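Local structure of chitin elicitor receptor kinase 1 (4EBY) at residues G72-H77 with N124-C129. The protein is a plant receptor-like kinase whose LysM-containing ectodomain probably recognises chitin fragments from fungi and, on dimerising, triggers immune signalling. Numbering follows the deposited sequence.
Sequences GDFLGH and NVLVNC. With NAG (2-acetamido-2-deoxy-beta-D-glucopyranose), chain D; NAG (2-acetamido-2-deoxy-beta-D-glucopyranose), chain E.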
ATOM      1  N   GLY A  72      -1.538  19.456  -4.173  1.00 29.86           N
ATOM      2  CA  GLY A  72      -2.933  19.272  -3.822  1.00 29.83           C
ATOM      3  C   GLY A  72      -3.041  19.010  -2.334  1.00 33.12           C
ATOM      4  O   GLY A  72      -4.132  18.791  -1.805  1.00 33.49           O
ATOM      5  N   ASP A  73      -1.882  18.992  -1.675  1.00 31.02           N
ATOM      6  CA  ASP A  73      -1.787  18.885  -0.217  1.00 26.51           C
ATOM      7  C   ASP A  73      -2.393  17.611   0.356  1.00 29.38           C
ATOM      8  O   ASP A  73      -3.242  17.648   1.236  1.00 31.09           O
ATOM      9  CB  ASP A  73      -2.362  20.139   0.451  1.00 35.03           C
ATOM     10  CG  ASP A  73      -1.576  21.386   0.094  1.00 51.97           C
ATOM     11  OD1 ASP A  73      -2.167  22.490   0.099  1.00 53.92           O
ATOM     12  OD2 ASP A  73      -0.364  21.261  -0.199  1.00 49.15           O
ATOM     13  N   PHE A  74      -1.932  16.470  -0.152  1.00 22.14           N
ATOM     14  CA  PHE A  74      -2.293  15.185   0.418  1.00 22.13           C
ATOM     15  C   PHE A  74      -1.028  14.325   0.398  1.00 20.53           C
ATOM     16  O   PHE A  74      -0.048  14.674  -0.261  1.00 21.98           O
ATOM     17  CB  PHE A  74      -3.425  14.510  -0.376  1.00 23.68           C
ATOM     18  CG  PHE A  74      -3.048  14.155  -1.798  1.00 23.85           C
ATOM     19  CD1 PHE A  74      -2.467  12.937  -2.082  1.00 21.92           C
ATOM     20  CD2 PHE A  74      -3.284  15.041  -2.843  1.00 24.68           C
ATOM     21  CE1 PHE A  74      -2.106  12.601  -3.380  1.00 22.53           C
ATOM     22  CE2 PHE A  74      -2.922  14.707  -4.142  1.00 24.00           C
ATOM     23  CZ  PHE A  74      -2.323  13.485  -4.403  1.00 24.09           C
ATOM     24  N   LEU A  75      -1.059  13.220   1.133  1.00 19.05           N
ATOM     25  CA  LEU A  75       0.110  12.356   1.280  1.00 18.01           C
ATOM     26  C   LEU A  75       0.068  11.157   0.352  1.00 17.26           C
ATOM     27  O   LEU A  75      -0.953  10.478   0.220  1.00 17.58           O
ATOM     28  CB  LEU A  75       0.191  11.859   2.720  1.00 18.90           C
ATOM     29  CG  LEU A  75       0.445  12.937   3.773  1.00 22.13           C
ATOM     30  CD1 LEU A  75       0.239  12.324   5.144  1.00 25.33           C
ATOM     31  CD2 LEU A  75       1.856  13.477   3.623  1.00 26.51           C
ATOM     32  N   GLY A  76       1.203  10.883  -0.268  1.00 16.40           N
ATOM     33  CA  GLY A  76       1.302   9.718  -1.130  1.00 15.64           C
ATOM     34  C   GLY A  76       2.703   9.494  -1.654  1.00 15.23           C
ATOM     35  O   GLY A  76       3.660  10.161  -1.252  1.00 18.66           O
ATOM     36  N   HIS A  77       2.822   8.525  -2.552  1.00 16.30           N
ATOM     37  CA  HIS A  77       4.107   8.269  -3.183  1.00 16.17           C
ATOM     38  C   HIS A  77       3.928   7.920  -4.653  1.00 15.66           C
ATOM     39  O   HIS A  77       3.019   7.163  -4.989  1.00 14.63           O
ATOM     40  CB  HIS A  77       4.809   7.117  -2.483  1.00 17.67           C
ATOM     41  CG  HIS A  77       6.159   6.824  -3.052  1.00 15.53           C
ATOM     42  ND1 HIS A  77       7.210   7.707  -2.923  1.00 18.73           N
ATOM     43  CD2 HIS A  77       6.608   5.788  -3.788  1.00 17.72           C
ATOM     44  CE1 HIS A  77       8.269   7.200  -3.534  1.00 21.56           C
ATOM     45  NE2 HIS A  77       7.925   6.049  -4.091  1.00 20.30           N
ATOM     46  N   ASN A 124       3.736   6.612 -14.069  1.00 15.60           N
ATOM     47  CA  ASN A 124       3.732   7.205 -12.740  1.00 17.69           C
ATOM     48  C   ASN A 124       2.529   6.629 -11.999  1.00 15.17           C
ATOM     49  O   ASN A 124       1.390   6.766 -12.455  1.00 16.07           O
ATOM     50  CB  ASN A 124       3.610   8.724 -12.896  1.00 19.05           C
ATOM     51  CG  ASN A 124       3.700   9.466 -11.573  1.00 19.75           C
ATOM     52  OD1 ASN A 124       3.018   9.130 -10.615  1.00 19.74           O
ATOM     53  ND2 ASN A 124       4.553  10.488 -11.524  1.00 30.44           N
ATOM     54  N   VAL A 125       2.797   5.926 -10.893  1.00 14.85           N
ATOM     55  CA  VAL A 125       1.751   5.205 -10.157  1.00 13.14           C
ATOM     56  C   VAL A 125       1.611   5.767  -8.756  1.00 15.44           C
ATOM     57  O   VAL A 125       2.515   5.609  -7.938  1.00 15.98           O
ATOM     58  CB  VAL A 125       2.122   3.720 -10.033  1.00 14.58           C
ATOM     59  CG1 VAL A 125       1.030   2.969  -9.282  1.00 14.58           C
ATOM     60  CG2 VAL A 125       2.333   3.092 -11.434  1.00 16.40           C
ATOM     61  N   LEU A 126       0.488   6.435  -8.481  1.00 13.84           N
ATOM     62  CA  LEU A 126       0.280   7.053  -7.175  1.00 13.14           C
ATOM     63  C   LEU A 126      -0.376   6.105  -6.185  1.00 12.96           C
ATOM     64  O   LEU A 126      -1.432   5.525  -6.453  1.00 15.40           O
ATOM     65  CB  LEU A 126      -0.595   8.312  -7.339  1.00 14.23           C
ATOM     66  CG  LEU A 126      -0.956   8.993  -6.024  1.00 16.19           C
ATOM     67  CD1 LEU A 126       0.312   9.483  -5.348  1.00 19.18           C
ATOM     68  CD2 LEU A 126      -1.935  10.157  -6.301  1.00 18.55           C
ATOM     69  N   VAL A 127       0.248   5.956  -5.023  1.00 13.75           N
ATOM     70  CA  VAL A 127      -0.368   5.219  -3.932  1.00 13.14           C
ATOM     71  C   VAL A 127      -0.399   6.176  -2.738  1.00 15.69           C
ATOM     72  O   VAL A 127       0.638   6.750  -2.364  1.00 15.28           O
ATOM     73  CB  VAL A 127       0.475   3.978  -3.579  1.00 13.24           C
ATOM     74  CG1 VAL A 127      -0.058   3.300  -2.339  1.00 14.82           C
ATOM     75  CG2 VAL A 127       0.498   2.969  -4.770  1.00 14.49           C
ATOM     76  N   ASN A 128      -1.574   6.354  -2.143  1.00 13.90           N
ATOM     77  CA  ASN A 128      -1.700   7.312  -1.053  1.00 14.28           C
ATOM     78  C   ASN A 128      -1.288   6.704   0.279  1.00 17.09           C
ATOM     79  O   ASN A 128      -1.144   5.479   0.401  1.00 17.17           O
ATOM     80  CB  ASN A 128      -3.132   7.815  -0.992  1.00 16.27           C
ATOM     81  CG  ASN A 128      -3.458   8.739  -2.135  1.00 16.74           C
ATOM     82  OD1 ASN A 128      -2.556   9.325  -2.752  1.00 19.04           O
ATOM     83  ND2 ASN A 128      -4.765   8.907  -2.402  1.00 18.12           N
ATOM     84  N   CYS A 129      -1.073   7.567   1.271  1.00 16.16           N
ATOM     85  CA  CYS A 129      -0.672   7.080   2.589  1.00 16.44           C
ATOM     86  C   CYS A 129      -1.161   8.050   3.638  1.00 20.23           C
ATOM     87  O   CYS A 129      -1.703   9.099   3.306  1.00 18.21           O
ATOM     88  CB  CYS A 129       0.857   6.947   2.671  1.00 18.68           C
ATOM     89  SG  CYS A 129       1.813   8.423   2.129  1.00 20.72           S
TER
HETATM   90  C1  NAG D   1      -5.126   9.977  -3.314  1.00 19.74           C
HETATM   91  C2  NAG D   1      -6.145   9.382  -4.291  1.00 22.98           C
HETATM   92  C3  NAG D   1      -6.729  10.438  -5.225  1.00 30.24           C
HETATM   93  C4  NAG D   1      -7.141  11.689  -4.481  1.00 33.77           C
HETATM   94  C5  NAG D   1      -6.070  12.117  -3.481  1.00 28.30           C
HETATM   95  C6  NAG D   1      -6.512  13.316  -2.650  1.00 31.08           C
HETATM   96  C7  NAG D   1      -5.599   7.119  -5.031  1.00 28.38           C
HETATM   97  C8  NAG D   1      -4.847   6.295  -6.075  1.00 19.83           C
HETATM   98  N2  NAG D   1      -5.489   8.420  -5.158  1.00 26.70           N
HETATM   99  O3  NAG D   1      -7.835   9.920  -5.940  1.00 32.99           O
HETATM  100  O4  NAG D   1      -7.339  12.712  -5.440  1.00 38.34           O
HETATM  101  O5  NAG D   1      -5.751  11.042  -2.620  1.00 24.52           O
HETATM  102  O6  NAG D   1      -7.684  13.028  -1.920  1.00 34.29           O
HETATM  103  O7  NAG D   1      -6.232   6.593  -4.116  1.00 41.87           O
HETATM  104  C1  NAG E   1       4.290  12.773  -8.324  1.00 19.45           C
HETATM  105  C2  NAG E   1       5.058  14.043  -7.936  1.00 21.94           C
HETATM  106  C3  NAG E   1       4.259  15.252  -8.407  1.00 28.89           C
HETATM  107  C4  NAG E   1       4.020  15.141  -9.904  1.00 35.14           C
HETATM  108  C5  NAG E   1       3.412  13.799 -10.274  1.00 33.92           C
HETATM  109  C6  NAG E   1       3.306  13.670 -11.794  1.00 28.00           C
HETATM  110  C7  NAG E   1       6.469  14.420  -5.969  1.00 27.12           C
HETATM  111  C8  NAG E   1       6.564  14.359  -4.462  1.00 22.41           C
HETATM  112  N2  NAG E   1       5.277  14.152  -6.503  1.00 22.45           N
HETATM  113  O3  NAG E   1       4.961  16.444  -8.100  1.00 31.39           O
HETATM  114  O4  NAG E   1       3.110  16.123 -10.332  1.00 46.06           O
HETATM  115  O5  NAG E   1       4.182  12.745  -9.733  1.00 29.20           O
HETATM  116  O6  NAG E   1       4.584  13.645 -12.407  1.00 37.31           O
HETATM  117  O7  NAG E   1       7.465  14.710  -6.638  1.00 26.95           O
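His77 and Val127 form an antiparallel hydrogen-bonded pair, in which His77 N reaches Val127 O at 2.8 Å. Val127 N returns a bond to His77 O at 3.0 Å. Two residues further along, Cys129 N binds Leu75 O at 3.1 Å; the short strands run roughly antiparallel, their N-to-C directions 128° apart. Between these bonds Gly76 faces Asn128 as a non-hydrogen-bonded pair with their CA atoms only 3.8 Å apart; having no side chain, Gly76 leaves room for Asn128 OD1, Leu126 CD1 and Val127 O.

Apolar contacts gather around Phe74. With chi1 at 64°, its ring turns one face to the sugar on Asn128: C5 of this chain D NAG stands 3.8 Å above the ring centre, a CH-pi contact. Leu126 CD2 meets the ring edge, 3.8 Å from Phe74 CE1. The same CE1 lies 3.4 Å from Asn128 OD1, ring and amide planes being 69° apart. The flat aromatic thus suits the sugar on its face and a methyl at its rim. Farther along, Leu75 CB packs on Cys129 SG, which is disulfide-bonded to Cys67 in strand 60-70.

Asn128 ND2 is covalently bonded to C1 of the chain D NAG, marking an N-glycosylation site, whereas Asn124 ND2 donates to O5 of the chain E NAG at 2.9 Å while its OD1 accepts from Arg109. The pairing joins the first and last strands of a LysM beta-alpha-alpha-beta unit, with strand 122-128 at the sheet's edge.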